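Local atomic coordinates of mandelate racemase/muconate lactonizing enzyme (Roseovarius nubinhibens, PDB entry 2QDD), a protein that is of unknown function but binds magnesium and probably carries out enolase-superfamily chemistry, as a member of the mandelate racemase/muconate lactonizing enzyme family. Residues T36-D41 against A69-L74; I137-S142 against A154-Q159; D147-L152 against H164-G169. One frame throughout, in Å; residues are numbered along the deposited sequence.

Interaction 1. Residues T36-D41 against A69-L74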
# COMPACT_ATOMS: atom_id res chain seq x y z
N THR A 36 3.50 34.55 -29.70
CA THR A 36 3.33 34.07 -31.06
C THR A 36 1.83 34.04 -31.36
O THR A 36 1.07 33.40 -30.64
CB THR A 36 3.94 32.67 -31.22
OG1 THR A 36 5.33 32.71 -30.88
CG2 THR A 36 3.79 32.17 -32.64
N TYR A 37 1.44 34.75 -32.42
CA TYR A 37 0.14 34.54 -33.07
C TYR A 37 0.29 33.61 -34.26
O TYR A 37 1.24 33.72 -35.04
CB TYR A 37 -0.45 35.86 -33.56
CG TYR A 37 -1.26 36.65 -32.55
CD1 TYR A 37 -2.32 37.46 -32.96
CD2 TYR A 37 -0.97 36.60 -31.18
CE1 TYR A 37 -3.07 38.19 -32.05
CE2 TYR A 37 -1.71 37.32 -30.26
CZ TYR A 37 -2.76 38.12 -30.70
OH TYR A 37 -3.50 38.84 -29.79
N LEU A 38 -0.65 32.68 -34.40
CA LEU A 38 -0.68 31.79 -35.54
C LEU A 38 -2.00 31.93 -36.28
O LEU A 38 -3.07 31.93 -35.66
CB LEU A 38 -0.45 30.35 -35.08
CG LEU A 38 -0.63 29.22 -36.11
CD1 LEU A 38 0.51 29.15 -37.12
CD2 LEU A 38 -0.78 27.92 -35.38
N ARG A 39 -1.93 32.06 -37.60
CA ARG A 39 -3.11 32.09 -38.46
C ARG A 39 -3.13 30.82 -39.29
O ARG A 39 -2.15 30.50 -39.96
CB ARG A 39 -3.09 33.32 -39.38
CG ARG A 39 -4.21 33.33 -40.41
CD ARG A 39 -4.19 34.57 -41.29
NE ARG A 39 -3.08 34.57 -42.23
CZ ARG A 39 -2.54 35.67 -42.76
NH1 ARG A 39 -3.01 36.87 -42.44
NH2 ARG A 39 -1.52 35.56 -43.61
N ILE A 40 -4.24 30.09 -39.23
CA ILE A 40 -4.44 28.92 -40.07
C ILE A 40 -5.50 29.21 -41.13
O ILE A 40 -6.67 29.47 -40.81
CB ILE A 40 -4.88 27.67 -39.24
CG1 ILE A 40 -3.86 27.36 -38.14
CG2 ILE A 40 -5.08 26.47 -40.16
CD1 ILE A 40 -3.98 25.97 -37.53
N ASP A 41 -5.08 29.16 -42.40
CA ASP A 41 -6.00 29.31 -43.52
C ASP A 41 -6.40 27.96 -44.06
O ASP A 41 -5.59 27.02 -44.06
CB ASP A 41 -5.37 30.16 -44.63
CG ASP A 41 -5.18 31.61 -44.22
OD1 ASP A 41 -4.05 32.12 -44.34
OD2 ASP A 41 -6.17 32.23 -43.79
N ALA A 69 10.16 27.73 -33.71
CA ALA A 69 10.92 26.57 -34.23
C ALA A 69 10.11 25.28 -34.27
O ALA A 69 10.22 24.50 -35.20
CB ALA A 69 12.21 26.36 -33.43
N GLY A 70 9.27 25.08 -33.25
CA GLY A 70 8.35 23.96 -33.20
C GLY A 70 7.29 23.98 -34.30
O GLY A 70 7.02 22.95 -34.91
N ILE A 71 6.70 25.16 -34.53
CA ILE A 71 5.75 25.34 -35.64
C ILE A 71 6.36 25.01 -37.02
O ILE A 71 5.75 24.30 -37.81
CB ILE A 71 5.08 26.74 -35.64
CG1 ILE A 71 4.23 26.92 -34.37
CG2 ILE A 71 4.18 26.93 -36.88
CD1 ILE A 71 3.83 28.37 -34.08
N ALA A 72 7.58 25.50 -37.26
CA ALA A 72 8.39 25.13 -38.44
C ALA A 72 8.48 23.62 -38.68
O ALA A 72 8.22 23.16 -39.79
CB ALA A 72 9.81 25.73 -38.33
N THR A 73 8.83 22.88 -37.63
CA THR A 73 8.91 21.42 -37.68
C THR A 73 7.56 20.76 -37.97
O THR A 73 7.47 19.82 -38.76
CB THR A 73 9.52 20.87 -36.37
OG1 THR A 73 10.91 21.19 -36.35
CG2 THR A 73 9.36 19.36 -36.25
N LEU A 74 6.50 21.28 -37.35
CA LEU A 74 5.16 20.70 -37.51
C LEU A 74 4.45 21.06 -38.81
O LEU A 74 3.70 20.24 -39.34
CB LEU A 74 4.27 21.03 -36.30
CG LEU A 74 4.50 20.18 -35.05
CD1 LEU A 74 3.77 20.81 -33.88
CD2 LEU A 74 4.02 18.75 -35.27
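T36 and I71 reach toward each other and meet methyl to methyl, tip to tip, with CG2 of T36 4.1 Å from CD1 of I71. The second touch is L38 CD1 against I71 CG2, at 4.3 Å. One isoleucine therefore serves two strand residues, one with each of its branches. Both touches are apolar, at ordinary packing distance, and no hydrogen bond crosses. The side-chain torsion of T36 explains its part. CG2 stands anti to the backbone N, while OG1 lies beside that N (chi1 -59°), and it is the methyl that makes the contact. The main chains stay well apart: the nearest pair of CA atoms, L38 and I71, is 9.1 Å apart. The strand itself is fixed by backbone hydrogen bonds to both neighbours, for example L38 with G50 and R39 with T9. On its other face Y37 points away from the helix, and its OH hydrogen-bonds T299. On the helix, T73 hydrogen-bonds H63 of the second subunit. The contact lies in the N-terminal domain of the enolase superfamily, where helices pack on an antiparallel sheet. Helix 64-78 lies over strand 29-42 here, and L38 also touches I107 of helix 101-119.

Interaction 2. Residues I137-S142 against A154-Q159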
# COMPACT_ATOMS: atom_id res chain seq x y z
N ILE A 137 -12.98 37.15 -11.90
CA ILE A 137 -11.58 37.39 -12.22
C ILE A 137 -10.86 37.66 -10.91
O ILE A 137 -11.35 38.43 -10.09
CB ILE A 137 -11.41 38.59 -13.20
CG1 ILE A 137 -12.20 38.37 -14.50
CG2 ILE A 137 -9.93 38.86 -13.52
CD1 ILE A 137 -11.95 37.01 -15.17
N ASN A 138 -9.72 37.02 -10.70
CA ASN A 138 -8.94 37.28 -9.49
C ASN A 138 -7.87 38.38 -9.62
O ASN A 138 -7.29 38.57 -10.69
CB ASN A 138 -8.38 36.00 -8.86
CG ASN A 138 -7.26 35.38 -9.67
OD1 ASN A 138 -6.09 35.73 -9.52
ND2 ASN A 138 -7.62 34.44 -10.54
N SER A 139 -7.64 39.10 -8.53
CA SER A 139 -6.56 40.08 -8.44
C SER A 139 -5.22 39.43 -8.16
O SER A 139 -5.16 38.30 -7.66
CB SER A 139 -6.87 41.11 -7.36
OG SER A 139 -6.81 40.53 -6.06
N SER A 140 -4.15 40.16 -8.46
CA SER A 140 -2.79 39.74 -8.11
C SER A 140 -2.19 40.69 -7.09
O SER A 140 -1.99 41.87 -7.37
CB SER A 140 -1.92 39.69 -9.36
OG SER A 140 -2.54 38.93 -10.38
N ILE A 141 -1.91 40.15 -5.91
CA ILE A 141 -1.38 40.94 -4.80
C ILE A 141 0.11 40.63 -4.60
O ILE A 141 0.47 39.55 -4.14
CB ILE A 141 -2.16 40.67 -3.48
CG1 ILE A 141 -3.68 40.68 -3.71
CG2 ILE A 141 -1.71 41.63 -2.37
CD1 ILE A 141 -4.29 42.01 -4.16
N SER A 142 0.95 41.60 -4.96
CA SER A 142 2.41 41.48 -4.91
C SER A 142 2.93 41.37 -3.49
O SER A 142 2.31 41.87 -2.55
CB SER A 142 3.06 42.68 -5.60
OG SER A 142 2.98 42.58 -7.01
N ALA A 154 -7.45 46.02 -0.36
CA ALA A 154 -8.47 47.06 -0.28
C ALA A 154 -8.57 47.89 -1.57
O ALA A 154 -9.67 48.29 -1.98
CB ALA A 154 -8.22 47.97 0.92
N GLU A 155 -7.43 48.11 -2.21
CA GLU A 155 -7.35 48.69 -3.55
C GLU A 155 -8.03 47.80 -4.60
O GLU A 155 -8.77 48.30 -5.46
CB GLU A 155 -5.89 48.94 -3.93
CG GLU A 155 -5.68 49.92 -5.06
CD GLU A 155 -4.21 50.07 -5.44
OE1 GLU A 155 -3.86 49.79 -6.61
OE2 GLU A 155 -3.40 50.47 -4.56
N ALA A 156 -7.78 46.49 -4.52
CA ALA A 156 -8.34 45.52 -5.46
C ALA A 156 -9.84 45.36 -5.29
O ALA A 156 -10.57 45.22 -6.27
CB ALA A 156 -7.64 44.17 -5.30
N ALA A 157 -10.30 45.39 -4.03
CA ALA A 157 -11.72 45.34 -3.69
C ALA A 157 -12.51 46.52 -4.25
O ALA A 157 -13.67 46.37 -4.64
CB ALA A 157 -11.89 45.24 -2.18
N ALA A 158 -11.87 47.69 -4.27
CA ALA A 158 -12.45 48.92 -4.82
C ALA A 158 -12.63 48.88 -6.33
O ALA A 158 -13.57 49.48 -6.86
CB ALA A 158 -11.60 50.13 -4.42
N GLN A 159 -11.74 48.15 -7.02
CA GLN A 159 -11.90 47.87 -8.45
C GLN A 159 -12.93 46.78 -8.72
O GLN A 159 -13.35 46.59 -9.87
CB GLN A 159 -10.56 47.49 -9.08
CG GLN A 159 -9.51 48.59 -9.06
CD GLN A 159 -8.10 48.06 -9.30
OE1 GLN A 159 -7.35 47.82 -8.36
NE2 GLN A 159 -7.75 47.88 -10.57
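S139 and I141 of strand 135-141 pack on A156 of helix 146-159, a small buried contact between a barrel strand and the helix that follows it. Strand, helix and strand 163-167 form a beta-alpha-beta unit of the C-terminal barrel domain. The approach is close, with the CA atoms of S139 and A156 6.5 Å apart. Alanine has a single methyl to offer, and that methyl carries the whole helix side of the contact. CB of A156 lies 3.8 Å from CB of S139 and the same distance from its OG. I141 adds its CD1, 4.1 Å from A156 CB. Its CA-CB bond does not aim at the helix, but CG1 lies beside the backbone N (chi1 -45°), and the chain bends again at chi2 (-65°) to bring CD1 nearer. The same isoleucine touches M149, L152 and I153 on this helix. Beyond A156, H164 on the neighbouring strand packs against both A156 and I141. No hydrogen bond joins the two segments. The serine hydroxyl is nevertheless buried, and it is satisfied within the sheet by a hydrogen bond to ND1 of H164. The chemistry is thus split: S139 packs CB and OG against the alanine methyl, while the hydrogen bond of its OG to H164 ties two adjacent strands together beneath the helix.

Interaction 3. Residues D147-L152 against H164-G169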
# COMPACT_ATOMS: atom_id res chain seq x y z
N ASP A 147 0.90 44.95 5.96
CA ASP A 147 0.11 46.16 5.77
C ASP A 147 0.07 46.65 4.32
O ASP A 147 -0.92 47.26 3.90
CB ASP A 147 0.60 47.29 6.69
CG ASP A 147 0.71 46.85 8.14
OD1 ASP A 147 -0.34 46.79 8.82
OD2 ASP A 147 1.84 46.58 8.59
N GLN A 148 1.13 46.38 3.56
CA GLN A 148 1.19 46.70 2.14
C GLN A 148 0.25 45.83 1.31
O GLN A 148 -0.48 46.34 0.46
CB GLN A 148 2.62 46.54 1.60
CG GLN A 148 3.48 47.78 1.70
CD GLN A 148 4.95 47.48 1.53
OE1 GLN A 148 5.39 47.00 0.48
NE2 GLN A 148 5.73 47.75 2.57
N MET A 149 0.27 44.52 1.57
CA MET A 149 -0.55 43.56 0.84
C MET A 149 -2.04 43.75 1.16
O MET A 149 -2.89 43.64 0.27
CB MET A 149 -0.11 42.12 1.15
CG MET A 149 1.31 41.78 0.68
SD MET A 149 1.88 40.12 1.13
CE MET A 149 1.46 39.21 -0.35
N LEU A 150 -2.34 44.06 2.42
CA LEU A 150 -3.70 44.33 2.87
C LEU A 150 -4.23 45.68 2.37
O LEU A 150 -5.44 45.86 2.21
CB LEU A 150 -3.78 44.25 4.40
CG LEU A 150 -5.02 43.66 5.08
CD1 LEU A 150 -5.36 42.26 4.58
CD2 LEU A 150 -4.84 43.66 6.60
N GLY A 151 -3.32 46.63 2.14
CA GLY A 151 -3.64 47.86 1.41
C GLY A 151 -3.89 47.64 -0.07
O GLY A 151 -4.81 48.24 -0.64
N LEU A 152 -3.08 46.78 -0.69
CA LEU A 152 -3.29 46.34 -2.07
C LEU A 152 -4.60 45.57 -2.28
O LEU A 152 -5.19 45.63 -3.36
CB LEU A 152 -2.11 45.50 -2.57
CG LEU A 152 -0.80 46.20 -2.95
CD1 LEU A 152 0.33 45.18 -3.05
CD2 LEU A 152 -0.92 46.98 -4.26
N HIS A 164 -8.61 36.93 -4.61
CA HIS A 164 -7.28 37.52 -4.56
C HIS A 164 -6.22 36.43 -4.51
O HIS A 164 -6.29 35.51 -3.69
CB HIS A 164 -7.15 38.46 -3.35
CG HIS A 164 -8.28 39.43 -3.22
ND1 HIS A 164 -8.43 40.52 -4.06
CD2 HIS A 164 -9.33 39.47 -2.37
CE1 HIS A 164 -9.51 41.19 -3.72
NE2 HIS A 164 -10.08 40.58 -2.70
N SER A 165 -5.24 36.55 -5.40
CA SER A 165 -4.05 35.72 -5.36
C SER A 165 -2.93 36.49 -4.66
O SER A 165 -2.31 37.36 -5.25
CB SER A 165 -3.63 35.33 -6.78
OG SER A 165 -2.83 34.17 -6.78
N ALA A 166 -2.70 36.16 -3.39
CA ALA A 166 -1.61 36.75 -2.62
C ALA A 166 -0.31 35.98 -2.82
O ALA A 166 -0.23 34.78 -2.55
CB ALA A 166 -1.98 36.79 -1.14
N LYS A 167 0.70 36.68 -3.32
CA LYS A 167 1.97 36.06 -3.68
C LYS A 167 2.92 36.05 -2.49
O LYS A 167 3.39 37.10 -2.05
CB LYS A 167 2.60 36.77 -4.88
CG LYS A 167 1.65 37.08 -6.02
CD LYS A 167 1.46 35.91 -6.96
CE LYS A 167 0.21 36.08 -7.81
NZ LYS A 167 -0.05 34.89 -8.67
N ILE A 168 3.18 34.86 -1.96
CA ILE A 168 4.10 34.68 -0.83
C ILE A 168 5.24 33.74 -1.23
O ILE A 168 5.34 33.35 -2.39
CB ILE A 168 3.37 34.15 0.43
CG1 ILE A 168 2.66 32.83 0.14
CG2 ILE A 168 2.40 35.20 0.98
CD1 ILE A 168 2.39 32.00 1.35
N GLY A 169 6.09 33.39 -0.27
CA GLY A 169 7.22 32.49 -0.52
C GLY A 169 8.57 33.14 -0.30
O GLY A 169 8.66 34.33 0.00
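M149 crosses from the helix to the strand with its terminal methyl, CE, which makes all the close approaches. CE lies 3.3 Å from the backbone O of K167, a short packing contact. It also lies 4.3 Å from CB of A166 and 4.3 Å from CG2 of I168. The conformation explains this reach. CG sits beside the backbone N (chi1 -64°), the chain then runs extended through chi2 (176°), and it bends at chi3 (95°) to set CE over the main chain of K167. That carbonyl already has a polar partner, the hydroxyl OG1 of T143. Helix 146-159 and strand 163-167 are successive elements of a beta-alpha-beta unit in the enolase-superfamily barrel, and M149 fills the layer between them, also touching I141, R179 and I183. Past the contact the partners diverge. I168, in the loop just after the strand, also packs on I180 of helix 173-185. The rest of K167 turns from the helix, and NZ forms a salt bridge with D196, a magnesium-binding residue, though this chain holds no metal. NZ also makes a weak hydrogen bond to S165 OG at 3.4 Å.

How the interactions relate
All three contacts are buried helix-on-strand packing without hydrogen bonds between their segments. Interaction 1 belongs to the N-terminal domain, and its nearest atoms are about 17 Å from interaction 2 and about 21 Å from interaction 3. Its helix also borders a second subunit. Interactions 2 and 3 share helix 146-159 and use neighbouring strands of the barrel, with centres about 9 Å apart. A probable backbone hydrogen bond, S165 N to S139 O at 2.9 Å, joins them. Methyl groups do the work in each, but interaction 1 is wholly apolar, interaction 2 includes a buried hydroxyl, and interaction 3 meets a carbonyl and borders the metal-site residues.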